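Local coordinates for protein geranylgeranyl pyrophosphate synthase (Corynebacterium glutamicum, PDB 3LK5) that probably makes isoprenoid diphosphates, as a magnesium-dependent prenyltransferase of the FPP/GGPP synthase family that condenses isopentenyl diphosphate with an allylic diphosphate, at residues D27-F32 against S96-Q101; D49-L54 against L156-D161; R55-N60 against C103-D108; Y69-F74 against E88-A93. All blocks are in the same frame, centred on the assembly; numbering follows the deposited sequence.

Interaction 1 of 4, residues D27-F32 against S96-Q101; sequences DRLTQF and SLEFIQ
Leu-29 and Phe-32, one turn apart on helix 21-43, meet Phe-99 and the aliphatic base of Glu-98 on helix 87-111. The two methyls of Leu-29 divide the work. CD2 rests 3.7 Å from Phe-99 CE2, and CD1 lies 3.8 Å from Glu-98 CB. Phe-32 has its CG anti to the backbone N (chi1 178°), which throws the ring forward to Phe-99. Its CD1 comes within 3.5 Å of Phe-99 CE2. The two rings meet obliquely, planes inclined at 59° and centroids 5.3 Å apart. Phe-99 CE2 is thus shared by Leu-29 and Phe-32. The setting is the all-helical fold of the trans-prenyltransferases, and here the N-terminal helix crosses helix 87-111 at -77°, with 10.4 Å between the local axes. The contact is buried and wholly apolar across the two segments. The Glu-98 chain bends at chi2, which carries its carboxylate away from Leu-29. There OE1 makes a salt bridge with Arg-64. Leu-29 also packs on Val-58 and Leu-59 of helix 45-59, while the ring of Phe-32 also meets that of Trp-158 edge-to-face.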
loop_
_atom_site.group_PDB
_atom_site.type_symbol
_atom_site.label_atom_id
_atom_site.label_comp_id
_atom_site.label_asym_id
_atom_site.label_seq_id
_atom_site.Cartn_x
_atom_site.Cartn_y
_atom_site.Cartn_z
ATOM N N ASP A 27 -21.117 -9.001 -2.584
ATOM C CA ASP A 27 -22.013 -7.840 -2.704
ATOM C C ASP A 27 -21.383 -6.538 -2.188
ATOM O O ASP A 27 -21.531 -5.488 -2.821
ATOM C CB ASP A 27 -23.328 -8.022 -1.930
ATOM C CG ASP A 27 -24.304 -8.965 -2.625
ATOM O OD1 ASP A 27 -24.213 -9.158 -3.839
ATOM O OD2 ASP A 27 -25.165 -9.529 -1.932
ATOM N N ARG A 28 -20.805 -6.572 -0.990
ATOM C CA ARG A 28 -20.213 -5.331 -0.442
ATOM C C ARG A 28 -19.070 -4.816 -1.336
ATOM O O ARG A 28 -18.947 -3.607 -1.563
ATOM C CB ARG A 28 -19.682 -5.558 1.000
ATOM C CG ARG A 28 -20.726 -6.140 2.005
ATOM C CD ARG A 28 -22.091 -5.408 1.979
ATOM N NE ARG A 28 -22.013 -3.964 2.205
ATOM C CZ ARG A 28 -23.060 -3.144 2.112
ATOM N NH1 ARG A 28 -24.268 -3.638 1.792
ATOM N NH2 ARG A 28 -22.917 -1.845 2.329
ATOM N N LEU A 29 -18.225 -5.733 -1.802
ATOM C CA LEU A 29 -17.098 -5.373 -2.646
ATOM C C LEU A 29 -17.597 -4.820 -3.966
ATOM O O LEU A 29 -17.008 -3.862 -4.494
ATOM C CB LEU A 29 -16.164 -6.568 -2.914
ATOM C CG LEU A 29 -15.434 -7.093 -1.651
ATOM C CD1 LEU A 29 -14.830 -8.440 -2.005
ATOM C CD2 LEU A 29 -14.348 -6.022 -1.187
ATOM N N THR A 30 -18.664 -5.424 -4.514
ATOM C CA THR A 30 -19.280 -4.894 -5.745
ATOM C C THR A 30 -19.728 -3.466 -5.587
ATOM O O THR A 30 -19.444 -2.610 -6.455
ATOM C CB THR A 30 -20.482 -5.789 -6.231
ATOM O OG1 THR A 30 -19.999 -7.114 -6.443
ATOM C CG2 THR A 30 -21.040 -5.239 -7.543
ATOM N N GLN A 31 -20.433 -3.181 -4.497
ATOM C CA GLN A 31 -20.910 -1.832 -4.263
ATOM C C GLN A 31 -19.763 -0.816 -4.172
ATOM O O GLN A 31 -19.845 0.305 -4.717
ATOM C CB GLN A 31 -21.773 -1.774 -3.003
ATOM C CG GLN A 31 -22.963 -2.702 -3.159
ATOM C CD GLN A 31 -24.153 -2.315 -2.318
ATOM O OE1 GLN A 31 -25.120 -3.083 -2.233
ATOM N NE2 GLN A 31 -24.105 -1.139 -1.678
ATOM N N PHE A 32 -18.692 -1.231 -3.508
ATOM C CA PHE A 32 -17.556 -0.320 -3.325
ATOM C C PHE A 32 -16.889 -0.026 -4.675
ATOM O O PHE A 32 -16.588 1.140 -5.002
ATOM C CB PHE A 32 -16.549 -0.943 -2.326
ATOM C CG PHE A 32 -15.320 -0.073 -2.110
ATOM C CD1 PHE A 32 -14.211 -0.189 -2.942
ATOM C CD2 PHE A 32 -15.308 0.873 -1.086
ATOM C CE1 PHE A 32 -13.067 0.655 -2.765
ATOM C CE2 PHE A 32 -14.172 1.723 -0.872
ATOM C CZ PHE A 32 -13.049 1.606 -1.706
ATOM N N SER A 96 -13.551 -5.216 3.762
ATOM C CA SER A 96 -12.352 -4.426 3.378
ATOM C C SER A 96 -11.084 -5.307 3.429
ATOM O O SER A 96 -10.102 -5.052 2.724
ATOM C CB SER A 96 -12.174 -3.198 4.291
ATOM O OG SER A 96 -11.728 -3.627 5.578
ATOM N N LEU A 97 -11.092 -6.330 4.287
ATOM C CA LEU A 97 -9.979 -7.278 4.344
ATOM C C LEU A 97 -9.655 -7.950 3.019
ATOM O O LEU A 97 -8.500 -8.310 2.781
ATOM C CB LEU A 97 -10.248 -8.374 5.391
ATOM C CG LEU A 97 -10.417 -7.817 6.808
ATOM C CD1 LEU A 97 -10.697 -8.967 7.765
ATOM C CD2 LEU A 97 -9.143 -7.082 7.276
ATOM N N GLU A 98 -10.658 -8.121 2.148
ATOM C CA GLU A 98 -10.383 -8.675 0.814
ATOM C C GLU A 98 -9.461 -7.784 -0.025
ATOM O O GLU A 98 -8.720 -8.284 -0.883
ATOM C CB GLU A 98 -11.684 -8.885 0.038
ATOM C CG GLU A 98 -12.506 -10.018 0.639
ATOM C CD GLU A 98 -11.680 -11.342 0.678
ATOM O OE1 GLU A 98 -11.210 -11.824 -0.384
ATOM O OE2 GLU A 98 -11.430 -11.855 1.764
ATOM N N PHE A 99 -9.528 -6.472 0.188
ATOM C CA PHE A 99 -8.584 -5.601 -0.546
ATOM C C PHE A 99 -7.148 -5.732 -0.049
ATOM O O PHE A 99 -6.200 -5.644 -0.837
ATOM C CB PHE A 99 -9.058 -4.151 -0.513
ATOM C CG PHE A 99 -10.106 -3.836 -1.516
ATOM C CD1 PHE A 99 -9.839 -3.951 -2.880
ATOM C CD2 PHE A 99 -11.341 -3.363 -1.108
ATOM C CE1 PHE A 99 -10.799 -3.607 -3.832
ATOM C CE2 PHE A 99 -12.308 -3.020 -2.047
ATOM C CZ PHE A 99 -12.021 -3.156 -3.423
ATOM N N ILE A 100 -6.976 -5.932 1.254
ATOM C CA ILE A 100 -5.639 -6.204 1.788
ATOM C C ILE A 100 -5.150 -7.479 1.141
ATOM O O ILE A 100 -4.012 -7.542 0.660
ATOM C CB ILE A 100 -5.633 -6.362 3.310
ATOM C CG1 ILE A 100 -6.147 -5.064 3.941
ATOM C CG2 ILE A 100 -4.168 -6.649 3.813
ATOM C CD1 ILE A 100 -6.103 -5.083 5.475
ATOM N N GLN A 101 -6.015 -8.494 1.121
ATOM C CA GLN A 101 -5.589 -9.780 0.550
ATOM C C GLN A 101 -5.301 -9.680 -0.944
ATOM O O GLN A 101 -4.397 -10.373 -1.448
ATOM C CB GLN A 101 -6.665 -10.847 0.831
ATOM C CG GLN A 101 -6.429 -12.209 0.154
ATOM C CD GLN A 101 -5.279 -13.016 0.732
ATOM O OE1 GLN A 101 -4.426 -12.531 1.510
ATOM N NE2 GLN A 101 -5.239 -14.288 0.336
#

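Interaction 2 of 4, residues D49-L54 against L156-D161; sequences DAVAHL and LVWAED
With CG1 of Val-51 and CG of Leu-54 both anti to the backbone N (chi1 168° and 173°), the two side chains extend toward Trp-158 from one side of helix 45-59. Trp-158 places CG beside its backbone N (chi1 -77°), and the indole extends across to meet them. Its six-membered ring does the touching. Val-51 CG1 sits at the ring edge, near the plane, 3.8 Å from Trp-158 CH2. Val-51 CG2 is a little farther, 4.1 Å from the same CH2. Leu-54 CD2 comes in obliquely, 4.1 Å from Trp-158 CZ3. The indole covers much of the distance between the helices: the nearest CA atoms, those of Leu-54 and Trp-158, are 11.4 Å apart. Ile-40 of helix 21-43 also packs on both Val-51 and Trp-158. The polar edge of the indole points elsewhere: NE1 is hydrogen-bonded to Thr-185 OG1 of the second subunit. One tryptophan therefore joins the packing of helices 21-43 and 45-59 to the dimer interface, in the all-helical fold of the prenyltransferases.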
loop_
_atom_site.group_PDB
_atom_site.type_symbol
_atom_site.label_atom_id
_atom_site.label_comp_id
_atom_site.label_asym_id
_atom_site.label_seq_id
_atom_site.Cartn_x
_atom_site.Cartn_y
_atom_site.Cartn_z
ATOM N N ASP A 49 -9.307 0.619 -17.402
ATOM C CA ASP A 49 -8.872 -0.740 -17.828
ATOM C C ASP A 49 -8.065 -1.478 -16.747
ATOM O O ASP A 49 -8.282 -2.682 -16.485
ATOM C CB ASP A 49 -8.080 -0.697 -19.162
ATOM C CG ASP A 49 -8.892 -0.121 -20.323
ATOM O OD1 ASP A 49 -10.135 -0.112 -20.228
ATOM O OD2 ASP A 49 -8.291 0.336 -21.339
ATOM N N ALA A 50 -7.122 -0.783 -16.103
ATOM C CA ALA A 50 -6.394 -1.408 -14.995
ATOM C C ALA A 50 -7.302 -1.795 -13.829
ATOM O O ALA A 50 -7.193 -2.879 -13.293
ATOM C CB ALA A 50 -5.252 -0.502 -14.497
ATOM N N VAL A 51 -8.214 -0.915 -13.450
ATOM C CA VAL A 51 -9.075 -1.167 -12.291
ATOM C C VAL A 51 -10.065 -2.288 -12.638
ATOM O O VAL A 51 -10.440 -3.057 -11.768
ATOM C CB VAL A 51 -9.805 0.130 -11.839
ATOM C CG1 VAL A 51 -10.912 -0.150 -10.828
ATOM C CG2 VAL A 51 -8.807 1.142 -11.276
ATOM N N ALA A 52 -10.469 -2.380 -13.917
ATOM C CA ALA A 52 -11.344 -3.511 -14.366
ATOM C C ALA A 52 -10.701 -4.848 -14.056
ATOM O O ALA A 52 -11.367 -5.809 -13.655
ATOM C CB ALA A 52 -11.663 -3.399 -15.903
ATOM N N HIS A 53 -9.395 -4.926 -14.273
ATOM C CA HIS A 53 -8.631 -6.137 -13.987
ATOM C C HIS A 53 -8.565 -6.409 -12.500
ATOM O O HIS A 53 -8.674 -7.573 -12.054
ATOM C CB HIS A 53 -7.221 -6.026 -14.582
ATOM C CG HIS A 53 -7.199 -6.122 -16.077
ATOM N ND1 HIS A 53 -7.790 -7.168 -16.755
ATOM C CD2 HIS A 53 -6.660 -5.317 -17.026
ATOM C CE1 HIS A 53 -7.625 -6.995 -18.060
ATOM N NE2 HIS A 53 -6.941 -5.882 -18.248
ATOM N N LEU A 54 -8.400 -5.343 -11.709
ATOM C CA LEU A 54 -8.389 -5.506 -10.261
ATOM C C LEU A 54 -9.776 -5.962 -9.783
ATOM O O LEU A 54 -9.888 -6.840 -8.922
ATOM C CB LEU A 54 -7.953 -4.169 -9.573
ATOM C CG LEU A 54 -8.056 -4.139 -8.043
ATOM C CD1 LEU A 54 -7.194 -5.222 -7.414
ATOM C CD2 LEU A 54 -7.701 -2.742 -7.457
ATOM N N LEU A 156 -4.638 -1.647 -1.692
ATOM C CA LEU A 156 -4.307 -1.349 -0.297
ATOM C C LEU A 156 -4.904 -0.033 0.189
ATOM O O LEU A 156 -5.428 0.033 1.323
ATOM C CB LEU A 156 -2.771 -1.435 -0.071
ATOM C CG LEU A 156 -2.255 -1.222 1.355
ATOM C CD1 LEU A 156 -2.880 -2.247 2.356
ATOM C CD2 LEU A 156 -0.710 -1.406 1.318
ATOM N N VAL A 157 -4.857 1.011 -0.643
ATOM C CA VAL A 157 -5.505 2.275 -0.279
ATOM C C VAL A 157 -7.032 2.122 -0.202
ATOM O O VAL A 157 -7.668 2.695 0.679
ATOM C CB VAL A 157 -5.055 3.550 -1.134
ATOM C CG1 VAL A 157 -3.531 3.746 -1.044
ATOM C CG2 VAL A 157 -5.508 3.509 -2.507
ATOM N N TRP A 158 -7.589 1.286 -1.051
ATOM C CA TRP A 158 -9.047 1.086 -0.994
ATOM C C TRP A 158 -9.484 0.231 0.213
ATOM O O TRP A 158 -10.607 0.384 0.682
ATOM C CB TRP A 158 -9.541 0.460 -2.308
ATOM C CG TRP A 158 -9.604 1.522 -3.395
ATOM C CD1 TRP A 158 -9.414 2.883 -3.248
ATOM C CD2 TRP A 158 -9.931 1.303 -4.767
ATOM N NE1 TRP A 158 -9.554 3.519 -4.497
ATOM C CE2 TRP A 158 -9.895 2.557 -5.421
ATOM C CE3 TRP A 158 -10.223 0.142 -5.518
ATOM C CZ2 TRP A 158 -10.154 2.689 -6.790
ATOM C CZ3 TRP A 158 -10.468 0.269 -6.886
ATOM C CH2 TRP A 158 -10.439 1.535 -7.502
ATOM N N ALA A 159 -8.626 -0.687 0.660
ATOM C CA ALA A 159 -8.916 -1.398 1.939
ATOM C C ALA A 159 -9.119 -0.368 3.037
ATOM O O ALA A 159 -10.090 -0.433 3.830
ATOM C CB ALA A 159 -7.787 -2.380 2.325
ATOM N N GLU A 160 -8.192 0.599 3.111
ATOM C CA GLU A 160 -8.263 1.611 4.161
ATOM C C GLU A 160 -9.517 2.446 3.967
ATOM O O GLU A 160 -10.189 2.742 4.933
ATOM C CB GLU A 160 -7.026 2.564 4.148
ATOM C CG GLU A 160 -5.723 1.785 4.005
ATOM C CD GLU A 160 -5.127 1.212 5.321
ATOM O OE1 GLU A 160 -5.823 1.413 6.410
ATOM O OE2 GLU A 160 -3.940 0.611 5.230
ATOM N N ASP A 161 -9.771 2.910 2.734
ATOM C CA ASP A 161 -10.975 3.753 2.476
ATOM C C ASP A 161 -12.239 2.982 2.847
ATOM O O ASP A 161 -13.186 3.562 3.366
ATOM C CB ASP A 161 -11.076 4.092 0.988
ATOM C CG ASP A 161 -10.006 5.109 0.538
ATOM O OD1 ASP A 161 -9.412 5.828 1.374
ATOM O OD2 ASP A 161 -9.741 5.158 -0.665
#

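Interaction 3 of 4, residues R55-N60 against C103-D108; sequences RSFVLN and CALIHD
Phe-57 reaches from helix 45-59 to Leu-105 and Ile-106 of helix 87-111. This is a helix-to-helix contact in the all-helical prenyltransferase fold, next to the aspartate-rich DDxxD motif that begins at Asp-108. The ring tip meets Leu-105 twice. CB of Leu-105 lies at the ring edge, near its plane, 3.8 Å from Phe-57 CZ. Leu-105 CD1 is also 3.8 Å from that CZ. The neighbouring corner of the ring serves Ile-106. Its CG1 approaches obliquely to 3.8 Å from Phe-57 CE2, and its CD1 is 3.9 Å from Phe-57 CD2. Phe-57 stretches out because CG is anti to the backbone N (chi1 -176°). Ile-106 places CG1 beside its backbone N (chi1 -66°), and this branch runs past the phenyl ring in the opposite direction.

Phe-57 and Leu-105 are both at the surface, and a glycerol, probably from the crystallisation liquor, lies about 4 Å from the Leu-105 side chain. Farther out, Ile-106 is backed by Leu-54 and by Ser-148 of helix 144-164. Asp-108, a magnesium ligand, stands one turn beyond Ala-104, although no metal is bound in this chain. His-107 of the same helix turn links to the second subunit, where Asp-153 OD2 bonds its ND1, while its NE2 bonds Ile-149 O of its own chain. Cys-103 SG sits over one face of the His-107 ring, offset toward the rim and 3.4 Å above its plane.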
loop_
_atom_site.group_PDB
_atom_site.type_symbol
_atom_site.label_atom_id
_atom_site.label_comp_id
_atom_site.label_asym_id
_atom_site.label_seq_id
_atom_site.Cartn_x
_atom_site.Cartn_y
_atom_site.Cartn_z
ATOM N N ARG A 55 -10.814 -5.348 -10.346
ATOM C CA ARG A 55 -12.204 -5.684 -10.025
ATOM C C ARG A 55 -12.488 -7.164 -10.264
ATOM O O ARG A 55 -13.046 -7.839 -9.379
ATOM C CB ARG A 55 -13.170 -4.838 -10.843
ATOM C CG ARG A 55 -14.638 -5.188 -10.577
ATOM C CD ARG A 55 -15.573 -4.506 -11.568
ATOM N NE ARG A 55 -16.973 -4.878 -11.312
ATOM C CZ ARG A 55 -17.863 -4.063 -10.749
ATOM N NH1 ARG A 55 -17.529 -2.820 -10.412
ATOM N NH2 ARG A 55 -19.104 -4.482 -10.549
ATOM N N SER A 56 -12.120 -7.674 -11.450
ATOM C CA SER A 56 -12.282 -9.100 -11.734
ATOM C C SER A 56 -11.557 -9.966 -10.721
ATOM O O SER A 56 -12.094 -10.991 -10.264
ATOM C CB SER A 56 -11.803 -9.472 -13.145
ATOM O OG SER A 56 -12.569 -8.773 -14.097
ATOM N N PHE A 57 -10.333 -9.573 -10.376
ATOM C CA PHE A 57 -9.532 -10.371 -9.463
ATOM C C PHE A 57 -10.172 -10.449 -8.065
ATOM O O PHE A 57 -10.227 -11.518 -7.453
ATOM C CB PHE A 57 -8.109 -9.799 -9.396
ATOM C CG PHE A 57 -7.157 -10.592 -8.560
ATOM C CD1 PHE A 57 -6.630 -11.809 -9.027
ATOM C CD2 PHE A 57 -6.755 -10.123 -7.316
ATOM C CE1 PHE A 57 -5.734 -12.554 -8.247
ATOM C CE2 PHE A 57 -5.874 -10.855 -6.519
ATOM C CZ PHE A 57 -5.344 -12.070 -6.981
ATOM N N VAL A 58 -10.685 -9.314 -7.592
ATOM C CA VAL A 58 -11.252 -9.200 -6.240
ATOM C C VAL A 58 -12.611 -9.924 -6.192
ATOM O O VAL A 58 -12.946 -10.629 -5.218
ATOM C CB VAL A 58 -11.440 -7.672 -5.889
ATOM C CG1 VAL A 58 -12.294 -7.472 -4.637
ATOM C CG2 VAL A 58 -10.064 -7.012 -5.696
ATOM N N LEU A 59 -13.419 -9.700 -7.229
ATOM C CA LEU A 59 -14.773 -10.267 -7.211
ATOM C C LEU A 59 -14.841 -11.765 -7.539
ATOM O O LEU A 59 -15.737 -12.461 -7.025
ATOM C CB LEU A 59 -15.733 -9.496 -8.116
ATOM C CG LEU A 59 -15.989 -8.018 -7.802
ATOM C CD1 LEU A 59 -16.968 -7.440 -8.833
ATOM C CD2 LEU A 59 -16.499 -7.804 -6.350
ATOM N N ASN A 60 -13.918 -12.264 -8.360
ATOM C CA ASN A 60 -14.162 -13.566 -9.035
ATOM C C ASN A 60 -13.512 -14.775 -8.440
ATOM O O ASN A 60 -13.512 -15.866 -9.060
ATOM C CB ASN A 60 -13.839 -13.517 -10.533
ATOM C CG ASN A 60 -14.715 -12.545 -11.280
ATOM O OD1 ASN A 60 -15.847 -12.266 -10.877
ATOM N ND2 ASN A 60 -14.204 -12.026 -12.380
ATOM N N CYS A 103 -4.071 -7.094 -2.482
ATOM C CA CYS A 103 -2.717 -6.515 -2.593
ATOM C C CYS A 103 -1.667 -7.574 -2.286
ATOM O O CYS A 103 -0.674 -7.698 -3.005
ATOM C CB CYS A 103 -2.524 -5.335 -1.632
ATOM S SG CYS A 103 -0.847 -4.567 -1.774
ATOM N N ALA A 104 -1.867 -8.308 -1.198
ATOM C CA ALA A 104 -0.926 -9.346 -0.798
ATOM C C ALA A 104 -0.677 -10.356 -1.938
ATOM O O ALA A 104 0.476 -10.691 -2.242
ATOM C CB ALA A 104 -1.471 -10.102 0.471
ATOM N N LEU A 105 -1.750 -10.834 -2.564
ATOM C CA LEU A 105 -1.623 -11.855 -3.626
ATOM C C LEU A 105 -0.970 -11.284 -4.886
ATOM O O LEU A 105 -0.137 -11.944 -5.506
ATOM C CB LEU A 105 -3.000 -12.456 -3.979
ATOM C CG LEU A 105 -3.791 -13.232 -2.913
ATOM C CD1 LEU A 105 -5.228 -13.455 -3.403
ATOM C CD2 LEU A 105 -3.158 -14.582 -2.669
ATOM N N ILE A 106 -1.361 -10.063 -5.262
ATOM C CA ILE A 106 -0.814 -9.412 -6.447
ATOM C C ILE A 106 0.684 -9.141 -6.257
ATOM O O ILE A 106 1.502 -9.507 -7.128
ATOM C CB ILE A 106 -1.605 -8.135 -6.810
ATOM C CG1 ILE A 106 -3.015 -8.524 -7.239
ATOM C CG2 ILE A 106 -0.884 -7.332 -7.907
ATOM C CD1 ILE A 106 -4.025 -7.355 -7.260
ATOM N N HIS A 107 1.052 -8.531 -5.126
ATOM C CA HIS A 107 2.464 -8.300 -4.820
ATOM C C HIS A 107 3.290 -9.587 -4.613
ATOM O O HIS A 107 4.442 -9.669 -5.094
ATOM C CB HIS A 107 2.595 -7.339 -3.624
ATOM C CG HIS A 107 2.252 -5.925 -3.969
ATOM N ND1 HIS A 107 2.367 -4.884 -3.067
ATOM C CD2 HIS A 107 1.838 -5.369 -5.139
ATOM C CE1 HIS A 107 2.032 -3.753 -3.670
ATOM N NE2 HIS A 107 1.727 -4.013 -4.929
ATOM N N ASP A 108 2.707 -10.581 -3.926
ATOM C CA ASP A 108 3.382 -11.890 -3.734
ATOM C C ASP A 108 3.614 -12.613 -5.077
ATOM O O ASP A 108 4.630 -13.303 -5.242
ATOM C CB ASP A 108 2.624 -12.824 -2.768
ATOM C CG ASP A 108 2.740 -12.393 -1.288
ATOM O OD1 ASP A 108 3.618 -11.576 -0.943
ATOM O OD2 ASP A 108 1.938 -12.878 -0.448
#

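Interaction 4 of 4, residues Y69-F74 against E88-A93; sequences YAWAGF and ESVLDA
Val-90 is the bump that enters the hollow between Trp-71 and Phe-74, two aromatic side chains one turn apart on helix 65-78. Its CG1 methyl sits over the centre of the Phe-74 ring in a CH-pi contact, 3.8 Å from the centroid and 12° off the ring normal. The same methyl lies at the edge of the Trp-71 indole, close to its plane, 3.8 Å from Trp-71 CZ3. The second methyl, CG2, covers the far part of the phenyl ring, 3.8 Å from Phe-74 CE1. This is the packing of two neighbouring helices of the prenyltransferase fold, running at 138° to each other with local axes 9.8 Å apart. Leu-91, the next residue, lies against the indole face. Its CD2 is shifted toward the rim and makes a CH-pi contact 18° off the normal of the six-membered ring. Trp-71 and Phe-74 both put CG anti to the backbone N, which swings both rings out toward helix 87-111: the Phe-74 face forms the floor under Val-90, and the edge of the Trp-71 indole closes one side. All four side chains are buried. The indole of Trp-71 is also stacked on the ring of Phe-21, and Leu-91 packs on Phe-21 and Val-24 of helix 21-43.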
loop_
_atom_site.group_PDB
_atom_site.type_symbol
_atom_site.label_atom_id
_atom_site.label_comp_id
_atom_site.label_asym_id
_atom_site.label_seq_id
_atom_site.Cartn_x
_atom_site.Cartn_y
_atom_site.Cartn_z
ATOM N N TYR A 69 -13.985 -14.462 9.463
ATOM C CA TYR A 69 -13.505 -14.396 10.836
ATOM C C TYR A 69 -13.786 -13.066 11.504
ATOM O O TYR A 69 -14.103 -13.052 12.685
ATOM C CB TYR A 69 -12.011 -14.788 10.953
ATOM C CG TYR A 69 -11.815 -16.284 11.129
ATOM C CD1 TYR A 69 -11.079 -17.013 10.214
ATOM C CD2 TYR A 69 -12.377 -16.956 12.237
ATOM C CE1 TYR A 69 -10.887 -18.388 10.379
ATOM C CE2 TYR A 69 -12.189 -18.303 12.418
ATOM C CZ TYR A 69 -11.431 -19.013 11.493
ATOM O OH TYR A 69 -11.232 -20.367 11.682
ATOM N N ALA A 70 -13.667 -11.944 10.779
ATOM C CA ALA A 70 -14.043 -10.667 11.354
ATOM C C ALA A 70 -15.531 -10.670 11.778
ATOM O O ALA A 70 -15.896 -10.210 12.869
ATOM C CB ALA A 70 -13.759 -9.515 10.352
ATOM N N TRP A 71 -16.384 -11.179 10.887
ATOM C CA TRP A 71 -17.802 -11.286 11.187
ATOM C C TRP A 71 -18.080 -12.177 12.400
ATOM O O TRP A 71 -18.865 -11.824 13.256
ATOM C CB TRP A 71 -18.550 -11.779 9.930
ATOM C CG TRP A 71 -20.049 -11.971 10.093
ATOM C CD1 TRP A 71 -20.740 -13.141 9.872
ATOM C CD2 TRP A 71 -21.033 -10.984 10.434
ATOM N NE1 TRP A 71 -22.078 -12.947 10.099
ATOM C CE2 TRP A 71 -22.293 -11.637 10.432
ATOM C CE3 TRP A 71 -20.979 -9.619 10.746
ATOM C CZ2 TRP A 71 -23.485 -10.973 10.759
ATOM C CZ3 TRP A 71 -22.164 -8.950 11.067
ATOM C CH2 TRP A 71 -23.407 -9.641 11.067
ATOM N N ALA A 72 -17.393 -13.304 12.472
ATOM C CA ALA A 72 -17.526 -14.216 13.611
ATOM C C ALA A 72 -17.078 -13.556 14.895
ATOM O O ALA A 72 -17.686 -13.779 15.944
ATOM C CB ALA A 72 -16.718 -15.475 13.361
ATOM N N GLY A 73 -15.997 -12.782 14.838
ATOM C CA GLY A 73 -15.555 -12.018 16.029
ATOM C C GLY A 73 -16.577 -11.009 16.511
ATOM O O GLY A 73 -16.823 -10.854 17.730
ATOM N N PHE A 74 -17.196 -10.323 15.562
ATOM C CA PHE A 74 -18.289 -9.386 15.875
ATOM C C PHE A 74 -19.450 -10.126 16.545
ATOM O O PHE A 74 -19.955 -9.685 17.583
ATOM C CB PHE A 74 -18.758 -8.680 14.588
ATOM C CG PHE A 74 -19.932 -7.754 14.790
ATOM C CD1 PHE A 74 -19.744 -6.465 15.276
ATOM C CD2 PHE A 74 -21.231 -8.189 14.489
ATOM C CE1 PHE A 74 -20.823 -5.605 15.482
ATOM C CE2 PHE A 74 -22.323 -7.354 14.679
ATOM C CZ PHE A 74 -22.122 -6.049 15.196
ATOM N N GLU A 88 -24.622 -2.741 7.666
ATOM C CA GLU A 88 -23.901 -2.520 6.428
ATOM C C GLU A 88 -22.454 -2.063 6.707
ATOM O O GLU A 88 -21.507 -2.401 5.953
ATOM C CB GLU A 88 -24.624 -1.406 5.643
ATOM C CG GLU A 88 -26.075 -1.740 5.271
ATOM C CD GLU A 88 -27.117 -1.690 6.447
ATOM O OE1 GLU A 88 -26.872 -1.206 7.578
ATOM O OE2 GLU A 88 -28.260 -2.142 6.174
ATOM N N SER A 89 -22.298 -1.243 7.739
ATOM C CA SER A 89 -20.947 -0.716 8.101
ATOM C C SER A 89 -20.060 -1.818 8.644
ATOM O O SER A 89 -18.864 -1.872 8.347
ATOM C CB SER A 89 -21.057 0.414 9.129
ATOM O OG SER A 89 -21.878 1.477 8.633
ATOM N N VAL A 90 -20.638 -2.674 9.480
ATOM C CA VAL A 90 -19.876 -3.827 9.969
ATOM C C VAL A 90 -19.458 -4.721 8.837
ATOM O O VAL A 90 -18.285 -5.189 8.783
ATOM C CB VAL A 90 -20.696 -4.623 11.033
ATOM C CG1 VAL A 90 -19.919 -5.853 11.500
ATOM C CG2 VAL A 90 -21.057 -3.699 12.196
ATOM N N LEU A 91 -20.393 -4.979 7.913
ATOM C CA LEU A 91 -20.089 -5.870 6.793
ATOM C C LEU A 91 -19.028 -5.256 5.863
ATOM O O LEU A 91 -18.190 -5.976 5.311
ATOM C CB LEU A 91 -21.369 -6.162 5.961
ATOM C CG LEU A 91 -22.419 -6.982 6.747
ATOM C CD1 LEU A 91 -23.744 -7.082 5.916
ATOM C CD2 LEU A 91 -21.894 -8.364 7.058
ATOM N N ASP A 92 -19.069 -3.943 5.697
ATOM C CA ASP A 92 -18.043 -3.282 4.870
ATOM C C ASP A 92 -16.681 -3.333 5.525
ATOM O O ASP A 92 -15.660 -3.553 4.828
ATOM C CB ASP A 92 -18.426 -1.831 4.623
ATOM C CG ASP A 92 -19.448 -1.689 3.495
ATOM O OD1 ASP A 92 -19.673 -2.608 2.695
ATOM O OD2 ASP A 92 -20.064 -0.642 3.422
ATOM N N ALA A 93 -16.660 -3.144 6.859
ATOM C CA ALA A 93 -15.378 -3.322 7.596
ATOM C C ALA A 93 -14.818 -4.711 7.412
ATOM O O ALA A 93 -13.621 -4.865 7.131
ATOM C CB ALA A 93 -15.536 -2.988 9.109
#

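Helix 87-111 carries the second segment of interactions 4, 1 and 3, in that order along its length. Interaction 2 instead joins helix 45-59 to helix 144-164. The centres of interactions 1, 2 and 3 lie about 9 to 10 Å apart, and all three touch one another. Interaction 4 is about 12 Å from interaction 1, linked by the Arg-28 to Asp-92 salt bridge, and about 20 Å from interactions 2 and 3. Along the chain interaction 4 is nested inside the loops closed by the other three. Helices 21-43, 45-59 and 65-78 thus pack on a helix that carries Asp-108 and leads to Asp-112, two of the magnesium-binding aspartates, and interactions 2 and 3 also reach the second subunit.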